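PDB 3DHN: NAD-dependent epimerase/dehydratase from Bacteroides thetaiotaomicron, which probably works as an NAD(P)-dependent oxidoreductase or epimerase with a Rossmann-type nucleotide-binding fold, although its substrate and precise reaction are not established. Local coordinates for residues I10-F15 with V31-R36; L25-E30 with A200-L205; S161-M166 with G188-S193. All blocks are in the same frame, centred on the assembly; numbering follows the deposited sequence.

All three contacts belong to the Rossmann-type domain but differ in depth and chemistry. Interaction 1 is a buried contact at the ends of two neighbouring parallel strands, built from backbone bonds and small apolar side chains around the glycine-rich turn. Interaction 2 is also largely buried, yet it works through side chains: the loop after helix 14-25 meets helix 194-206 by a salt bridge and a CH-pi contact on one phenylalanine ring. It touches interaction 1 where L25 packs on V31. Interaction 3 is only partly buried, a two-stranded parallel ladder away from the main sheet. Strand 191-193 runs directly into helix 194-206, which interaction 2 uses, although the centres of these two contacts lie about 21 Å apart.

Interaction 1 (I10-F15 with V31-R36); sequences IGASGF and VTAVVR
I10 pairs with V34 as neighbours in two parallel strands, CA to CA 4.9 Å, and their side chains meet loosely on the same face of the sheet. At G11 the chain leaves the strand, and G11 N gives a 2.9 Å bond to V34 O. G11 has a positive phi (82°), which suits a glycine where the strand gives way to the turn. A12 N adds a weaker bond to the same V34 O, so one carbonyl receives two successive amides. A12 is the centre of an inverse gamma turn, and its CB rests on A33 CB at 3.6 Å and on V35 CG1 at 3.8 Å. V35 sets this methyl anti to its own carbonyl carbon (chi1 -63°), where it also meets A12 O. A water held by S13 OG at 2.8 Å makes a weak link to R36 N. The turn is consistent with the start of the glycine-rich motif of Rossmann folds, which in relatives binds the dinucleotide. The contact closes the beta-alpha-beta unit of strand 6-10, helix 14-25 and strand 30-34: L21 of that helix covers A33, I10 bonds through its backbone to I72 and A74 on the side of strand 70-73, and V35 packs on V50 of strand 48-51.

Interaction 2 (L25-E30 with A200-L205); sequences LNRGFE and AMIDEL
R27 reaches D203 because its CG lies beside the backbone N, anti to the carbonyl carbon (chi1 -71°), and the chain then bends at its third torsion. D203 uses the same first-torsion arrangement to swing OD1 back, although its CB points away from the loop, and the two side chains cross at about a right angle. Both terminal nitrogens of R27 converge on this one oxygen. NH2 lies 2.5 Å from D203 OD1, a value so short that it is best read with caution, while NH1 makes a weak, bent bond to the same OD1 at 2.8 Å. The carboxylate approaches at the edge of the guanidinium, with the two planes 76° apart, so this is not a coplanar, two-oxygen pairing.

I202 covers one guanidinium face, its CB 3.7 Å from R27 NH1. Its CG2 is shared, lying 3.9 Å from R27 CZ and 3.8 Å from F29 CE2. Beyond it, L205 sends CD2 over the face of the F29 ring in a CH-pi contact, 4.0 Å from the centroid and 15° off the normal. G28, the C-prime residue of the Schellman motif that ends helix 14-25, turns the chain between R27 and F29, and both side chains point toward helix 194-206.

R27 NH1 also bridges to E23 and bonds to A199 O. A leucine in place of R27 would probably leave D203 and E23 without their shared cation and the A199 carbonyl without this donor. The apolar part, F29 with I202 and L205, lies on the side of strand 70-73, which I202 and L205 touch, and the ion pair on the partly exposed side, where one cation probably offsets two neighbouring carboxylates.

Interaction 3 (S161-M166 with G188-S193); sequences SPAADM and GNSHIS
D165 and H191 stand opposite each other in a short parallel ladder, CA to CA 4.6 Å, in which D165 N bonds to S190 O at 3.0 Å and D165 O takes I192 N at 3.2 Å, so that D165 brackets H191 in the usual parallel manner, with CA-H...O contacts from H191 CA to D165 O and from M166 CA to I192 O.

Just before the ladder, S190 turns its hydroxyl away from its own amide (chi1 171°), which puts OG before A164 N. S190 OG accepts A164 N at 3.0 Å in a fairly straight bond, beside the D165 N to S190 O bond, and also makes a weak hydrogen bond to I183 O. A163 lays its CB against S190 OG and the H191 carbonyl carbon, 3.4 Å from each, and near I192 CG2 at 3.8 Å. A163 N is buried here and has no partner in the model.

This two-stranded parallel sheet is separate from the main Rossmann sheet. Its first strand follows closely on strand 156-161 of that sheet, and the connection from 167 to 191 carries strand 176-178, the outermost strand beside 213-218, before returning.

On one face of the ladder M166, a selenomethionine, and I192 lie side by side and point the same way, with M166 CB 4.0 Å from I192 CG2; V194 and Y197 of helix 194-206 also touch M166. On the other face are D165 and H191, whose ring meets Y219 edge-to-face. S193 then turns into helix 194-206 as its N-cap, its OG bonded to D196 N.

Interaction 1 (I10-F15 with V31-R36)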
loop_
_atom_site.group_PDB
_atom_site.type_symbol
_atom_site.label_atom_id
_atom_site.label_comp_id
_atom_site.label_asym_id
_atom_site.label_seq_id
_atom_site.Cartn_x
_atom_site.Cartn_y
_atom_site.Cartn_z
ATOM N N ILE A 10 -5.999 3.513 6.277
ATOM C CA ILE A 10 -6.049 4.905 5.839
ATOM C C ILE A 10 -6.190 4.992 4.318
ATOM O O ILE A 10 -5.373 4.443 3.565
ATOM C CB ILE A 10 -4.790 5.669 6.295
ATOM C CG1 ILE A 10 -4.751 5.722 7.830
ATOM C CG2 ILE A 10 -4.789 7.077 5.714
ATOM C CD1 ILE A 10 -3.505 6.362 8.403
ATOM N N GLY A 11 -7.240 5.678 3.876
ATOM C CA GLY A 11 -7.491 5.813 2.457
ATOM C C GLY A 11 -8.207 4.576 1.954
ATOM O O GLY A 11 -7.858 4.016 0.908
ATOM N N ALA A 12 -9.214 4.149 2.712
ATOM C CA ALA A 12 -9.994 2.963 2.369
ATOM C C ALA A 12 -10.981 3.220 1.238
ATOM O O ALA A 12 -12.145 2.833 1.325
ATOM C CB ALA A 12 -10.740 2.457 3.609
ATOM N N SER A 13 -10.511 3.867 0.177
ATOM C CA SER A 13 -11.353 4.174 -0.974
ATOM C C SER A 13 -10.600 3.889 -2.276
ATOM O O SER A 13 -9.406 3.590 -2.250
ATOM C CB SER A 13 -11.770 5.639 -0.932
ATOM O OG SER A 13 -10.625 6.463 -0.952
ATOM N N GLY A 14 -11.298 3.987 -3.405
ATOM C CA GLY A 14 -10.673 3.709 -4.686
ATOM C C GLY A 14 -10.612 2.208 -4.935
ATOM O O GLY A 14 -11.039 1.413 -4.095
ATOM N N PHE A 15 -10.094 1.800 -6.088
ATOM C CA PHE A 15 -9.999 0.375 -6.375
ATOM C C PHE A 15 -9.180 -0.359 -5.295
ATOM O O PHE A 15 -9.639 -1.344 -4.710
ATOM C CB PHE A 15 -9.350 0.139 -7.748
ATOM C CG PHE A 15 -10.209 0.547 -8.918
ATOM C CD1 PHE A 15 -11.577 0.270 -8.927
ATOM C CD2 PHE A 15 -9.645 1.175 -10.027
ATOM C CE1 PHE A 15 -12.370 0.613 -10.023
ATOM C CE2 PHE A 15 -10.426 1.521 -11.131
ATOM C CZ PHE A 15 -11.792 1.238 -11.129
ATOM N N VAL A 31 -11.845 -3.565 11.606
ATOM C CA VAL A 31 -11.254 -2.458 10.875
ATOM C C VAL A 31 -11.833 -1.070 11.066
ATOM O O VAL A 31 -13.051 -0.894 11.134
ATOM C CB VAL A 31 -11.289 -2.764 9.343
ATOM C CG1 VAL A 31 -10.458 -1.745 8.570
ATOM C CG2 VAL A 31 -10.807 -4.178 9.075
ATOM N N THR A 32 -10.944 -0.084 11.151
ATOM C CA THR A 32 -11.347 1.307 11.243
ATOM C C THR A 32 -10.894 1.919 9.919
ATOM O O THR A 32 -9.698 2.145 9.696
ATOM C CB THR A 32 -10.667 2.052 12.403
ATOM O OG1 THR A 32 -11.083 1.477 13.647
ATOM C CG2 THR A 32 -11.058 3.522 12.386
ATOM N N ALA A 33 -11.851 2.157 9.027
ATOM C CA ALA A 33 -11.554 2.730 7.723
ATOM C C ALA A 33 -11.621 4.244 7.784
ATOM O O ALA A 33 -12.592 4.807 8.280
ATOM C CB ALA A 33 -12.538 2.203 6.683
ATOM N N VAL A 34 -10.583 4.899 7.276
ATOM C CA VAL A 34 -10.533 6.355 7.269
ATOM C C VAL A 34 -10.610 6.835 5.826
ATOM O O VAL A 34 -9.756 6.492 5.002
ATOM C CB VAL A 34 -9.231 6.873 7.909
ATOM C CG1 VAL A 34 -9.333 8.366 8.146
ATOM C CG2 VAL A 34 -8.963 6.138 9.214
ATOM N N VAL A 35 -11.632 7.634 5.525
ATOM C CA VAL A 35 -11.836 8.136 4.167
ATOM C C VAL A 35 -12.307 9.585 4.158
ATOM O O VAL A 35 -12.713 10.114 5.189
ATOM C CB VAL A 35 -12.897 7.291 3.442
ATOM C CG1 VAL A 35 -12.420 5.853 3.305
ATOM C CG2 VAL A 35 -14.220 7.340 4.226
ATOM N N ARG A 36 -12.248 10.225 2.994
ATOM C CA ARG A 36 -12.702 11.609 2.875
ATOM C C ARG A 36 -14.215 11.692 2.715
ATOM O O ARG A 36 -14.827 12.670 3.136
ATOM C CB ARG A 36 -12.058 12.310 1.673
ATOM C CG ARG A 36 -10.742 13.022 1.975
ATOM C CD ARG A 36 -10.260 13.823 0.764
ATOM N NE ARG A 36 -8.897 14.317 0.937
ATOM C CZ ARG A 36 -8.243 15.048 0.038
ATOM N NH1 ARG A 36 -8.829 15.375 -1.104
ATOM N NH2 ARG A 36 -6.999 15.441 0.278
HETATM O O HOH W 1 -10.161 8.470 1.016
#

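Interaction 2 (L25-E30 with A200-L205)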
loop_
_atom_site.group_PDB
_atom_site.type_symbol
_atom_site.label_atom_id
_atom_site.label_comp_id
_atom_site.label_asym_id
_atom_site.label_seq_id
_atom_site.Cartn_x
_atom_site.Cartn_y
_atom_site.Cartn_z
ATOM N N LEU A 25 -12.010 -7.515 6.145
ATOM C CA LEU A 25 -13.219 -7.848 6.891
ATOM C C LEU A 25 -13.580 -9.315 6.670
ATOM O O LEU A 25 -13.951 -10.018 7.611
ATOM C CB LEU A 25 -14.382 -6.951 6.458
ATOM C CG LEU A 25 -14.224 -5.464 6.786
ATOM C CD1 LEU A 25 -15.255 -4.657 6.012
ATOM C CD2 LEU A 25 -14.380 -5.248 8.296
ATOM N N ASN A 26 -13.454 -9.775 5.428
ATOM C CA ASN A 26 -13.770 -11.158 5.085
ATOM C C ASN A 26 -12.898 -12.165 5.832
ATOM O O ASN A 26 -13.233 -13.349 5.916
ATOM C CB ASN A 26 -13.598 -11.393 3.575
ATOM C CG ASN A 26 -14.716 -10.780 2.747
ATOM O OD1 ASN A 26 -14.718 -10.883 1.518
ATOM N ND2 ASN A 26 -15.674 -10.145 3.410
ATOM N N ARG A 27 -11.780 -11.698 6.372
ATOM C CA ARG A 27 -10.877 -12.598 7.073
ATOM C C ARG A 27 -10.844 -12.435 8.589
ATOM O O ARG A 27 -9.903 -12.870 9.259
ATOM C CB ARG A 27 -9.478 -12.504 6.449
ATOM C CG ARG A 27 -9.439 -13.135 5.056
ATOM C CD ARG A 27 -8.189 -12.788 4.252
ATOM N NE ARG A 27 -6.981 -13.436 4.758
ATOM C CZ ARG A 27 -5.809 -13.426 4.125
ATOM N NH1 ARG A 27 -5.684 -12.801 2.959
ATOM N NH2 ARG A 27 -4.760 -14.043 4.653
ATOM N N GLY A 28 -11.883 -11.796 9.114
ATOM C CA GLY A 28 -12.019 -11.648 10.550
ATOM C C GLY A 28 -11.380 -10.493 11.282
ATOM O O GLY A 28 -11.346 -10.503 12.511
ATOM N N PHE A 29 -10.890 -9.497 10.558
ATOM C CA PHE A 29 -10.259 -8.356 11.201
ATOM C C PHE A 29 -11.244 -7.262 11.570
ATOM O O PHE A 29 -12.242 -7.045 10.877
ATOM C CB PHE A 29 -9.178 -7.769 10.287
ATOM C CG PHE A 29 -7.952 -8.625 10.175
ATOM C CD1 PHE A 29 -6.941 -8.545 11.127
ATOM C CD2 PHE A 29 -7.828 -9.542 9.144
ATOM C CE1 PHE A 29 -5.822 -9.373 11.055
ATOM C CE2 PHE A 29 -6.713 -10.377 9.061
ATOM C CZ PHE A 29 -5.709 -10.290 10.018
ATOM N N GLU A 30 -10.959 -6.576 12.671
ATOM C CA GLU A 30 -11.791 -5.462 13.118
ATOM C C GLU A 30 -11.121 -4.249 12.483
ATOM O O GLU A 30 -9.966 -3.936 12.775
ATOM C CB GLU A 30 -11.783 -5.390 14.643
ATOM C CG GLU A 30 -12.093 -6.746 15.272
ATOM C CD GLU A 30 -13.054 -6.656 16.437
ATOM O OE1 GLU A 30 -12.603 -6.374 17.567
ATOM O OE2 GLU A 30 -14.268 -6.864 16.215
ATOM N N ALA A 200 -2.688 -10.552 -1.001
ATOM C CA ALA A 200 -1.297 -10.686 -0.583
ATOM C C ALA A 200 -0.972 -9.752 0.588
ATOM O O ALA A 200 -0.279 -10.143 1.535
ATOM C CB ALA A 200 -0.375 -10.405 -1.754
HETATM N N MSE A 201 -1.478 -8.523 0.525
HETATM C CA MSE A 201 -1.251 -7.544 1.585
HETATM C C MSE A 201 -1.809 -8.033 2.924
HETATM O O MSE A 201 -1.160 -7.889 3.958
HETATM C CB MSE A 201 -1.891 -6.200 1.221
HETATM C CG MSE A 201 -1.718 -5.120 2.276
HETATM SE SE MSE A 201 0.122 -4.518 2.508
HETATM C CE MSE A 201 -0.033 -2.761 1.684
ATOM N N ILE A 202 -3.015 -8.592 2.920
ATOM C CA ILE A 202 -3.583 -9.088 4.172
ATOM C C ILE A 202 -2.847 -10.348 4.646
ATOM O O ILE A 202 -2.792 -10.623 5.841
ATOM C CB ILE A 202 -5.102 -9.345 4.056
ATOM C CG1 ILE A 202 -5.807 -8.043 3.659
ATOM C CG2 ILE A 202 -5.671 -9.789 5.420
ATOM C CD1 ILE A 202 -5.418 -6.842 4.532
ATOM N N ASP A 203 -2.275 -11.105 3.712
ATOM C CA ASP A 203 -1.486 -12.291 4.069
ATOM C C ASP A 203 -0.251 -11.835 4.869
ATOM O O ASP A 203 0.135 -12.477 5.853
ATOM C CB ASP A 203 -0.999 -13.025 2.817
ATOM C CG ASP A 203 -2.033 -13.972 2.246
ATOM O OD1 ASP A 203 -3.156 -14.047 2.799
ATOM O OD2 ASP A 203 -1.716 -14.643 1.244
ATOM N N GLU A 204 0.368 -10.733 4.430
ATOM C CA GLU A 204 1.553 -10.184 5.096
ATOM C C GLU A 204 1.175 -9.640 6.472
ATOM O O GLU A 204 1.950 -9.708 7.423
ATOM C CB GLU A 204 2.179 -9.075 4.233
ATOM C CG GLU A 204 3.421 -8.403 4.823
ATOM C CD GLU A 204 4.527 -9.381 5.210
ATOM O OE1 GLU A 204 4.682 -10.420 4.536
ATOM O OE2 GLU A 204 5.257 -9.103 6.184
ATOM N N LEU A 205 -0.034 -9.105 6.568
ATOM C CA LEU A 205 -0.548 -8.571 7.820
ATOM C C LEU A 205 -0.819 -9.706 8.812
ATOM O O LEU A 205 -0.425 -9.641 9.979
ATOM C CB LEU A 205 -1.846 -7.817 7.558
ATOM C CG LEU A 205 -2.657 -7.401 8.791
ATOM C CD1 LEU A 205 -2.022 -6.180 9.442
ATOM C CD2 LEU A 205 -4.084 -7.103 8.374
#

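Interaction 3 (S161-M166 with G188-S193)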
loop_
_atom_site.group_PDB
_atom_site.type_symbol
_atom_site.label_atom_id
_atom_site.label_comp_id
_atom_site.label_asym_id
_atom_site.label_seq_id
_atom_site.Cartn_x
_atom_site.Cartn_y
_atom_site.Cartn_z
ATOM N N SER A 161 5.303 -2.878 -3.273
ATOM C CA SER A 161 5.303 -2.415 -4.667
ATOM C C SER A 161 4.467 -3.314 -5.572
ATOM O O SER A 161 4.819 -4.475 -5.792
ATOM C CB SER A 161 6.733 -2.389 -5.236
ATOM O OG SER A 161 7.538 -1.355 -4.692
ATOM N N PRO A 162 3.352 -2.795 -6.116
ATOM C CA PRO A 162 2.512 -3.605 -7.008
ATOM C C PRO A 162 3.211 -3.750 -8.359
ATOM O O PRO A 162 4.260 -3.149 -8.577
ATOM C CB PRO A 162 1.245 -2.764 -7.146
ATOM C CG PRO A 162 1.775 -1.347 -7.020
ATOM C CD PRO A 162 2.742 -1.475 -5.867
ATOM N N ALA A 163 2.628 -4.535 -9.261
ATOM C CA ALA A 163 3.181 -4.708 -10.605
ATOM C C ALA A 163 2.960 -3.396 -11.368
ATOM O O ALA A 163 2.100 -2.600 -10.993
ATOM C CB ALA A 163 2.474 -5.860 -11.329
ATOM N N ALA A 164 3.716 -3.179 -12.442
ATOM C CA ALA A 164 3.597 -1.940 -13.218
ATOM C C ALA A 164 2.178 -1.621 -13.686
ATOM O O ALA A 164 1.796 -0.455 -13.751
ATOM C CB ALA A 164 4.550 -1.969 -14.415
ATOM N N ASP A 165 1.394 -2.650 -13.990
ATOM C CA ASP A 165 0.023 -2.458 -14.452
ATOM C C ASP A 165 -0.972 -3.201 -13.551
ATOM O O ASP A 165 -1.115 -4.422 -13.639
ATOM C CB ASP A 165 -0.095 -2.940 -15.902
ATOM C CG ASP A 165 -1.498 -2.813 -16.461
ATOM O OD1 ASP A 165 -2.217 -1.866 -16.079
ATOM O OD2 ASP A 165 -1.874 -3.656 -17.306
HETATM N N MSE A 166 -1.646 -2.454 -12.682
HETATM C CA MSE A 166 -2.621 -3.027 -11.753
HETATM C C MSE A 166 -4.037 -2.505 -12.002
HETATM O O MSE A 166 -4.276 -1.298 -11.977
HETATM C CB MSE A 166 -2.207 -2.729 -10.306
HETATM C CG MSE A 166 -3.238 -3.164 -9.272
HETATM SE SE MSE A 166 -2.556 -3.173 -7.460
HETATM C CE MSE A 166 -1.960 -1.328 -7.346
ATOM N N GLY A 188 6.612 -10.594 -21.185
ATOM C CA GLY A 188 7.396 -9.437 -20.795
ATOM C C GLY A 188 6.593 -8.347 -20.094
ATOM O O GLY A 188 7.123 -7.277 -19.791
ATOM N N ASN A 189 5.315 -8.605 -19.838
ATOM C CA ASN A 189 4.486 -7.617 -19.163
ATOM C C ASN A 189 4.377 -7.858 -17.663
ATOM O O ASN A 189 4.296 -8.999 -17.198
ATOM C CB ASN A 189 3.085 -7.565 -19.782
ATOM C CG ASN A 189 3.068 -6.858 -21.129
ATOM O OD1 ASN A 189 3.410 -7.441 -22.156
ATOM N ND2 ASN A 189 2.680 -5.586 -21.121
ATOM N N SER A 190 4.382 -6.760 -16.914
ATOM C CA SER A 190 4.285 -6.793 -15.465
ATOM C C SER A 190 2.877 -6.379 -15.049
ATOM O O SER A 190 2.507 -5.203 -15.159
ATOM C CB SER A 190 5.320 -5.838 -14.858
ATOM O OG SER A 190 5.126 -5.676 -13.461
ATOM N N HIS A 191 2.091 -7.340 -14.569
ATOM C CA HIS A 191 0.735 -7.034 -14.151
ATOM C C HIS A 191 0.227 -7.857 -12.966
ATOM O O HIS A 191 0.779 -8.906 -12.622
ATOM C CB HIS A 191 -0.236 -7.187 -15.336
ATOM C CG HIS A 191 -0.247 -8.554 -15.948
ATOM N ND1 HIS A 191 -1.414 -9.221 -16.250
ATOM C CD2 HIS A 191 0.763 -9.373 -16.332
ATOM C CE1 HIS A 191 -1.124 -10.391 -16.792
ATOM N NE2 HIS A 191 0.191 -10.509 -16.853
ATOM N N ILE A 192 -0.832 -7.353 -12.344
ATOM C CA ILE A 192 -1.462 -8.015 -11.217
ATOM C C ILE A 192 -2.864 -7.430 -11.039
ATOM O O ILE A 192 -3.113 -6.270 -11.385
ATOM C CB ILE A 192 -0.659 -7.792 -9.903
ATOM C CG1 ILE A 192 -1.166 -8.737 -8.807
ATOM C CG2 ILE A 192 -0.769 -6.338 -9.455
ATOM C CD1 ILE A 192 -0.886 -10.217 -9.116
ATOM N N SER A 193 -3.781 -8.226 -10.503
ATOM C CA SER A 193 -5.128 -7.725 -10.269
ATOM C C SER A 193 -5.145 -7.015 -8.923
ATOM O O SER A 193 -4.336 -7.315 -8.038
ATOM C CB SER A 193 -6.151 -8.861 -10.231
ATOM O OG SER A 193 -6.041 -9.611 -9.035
#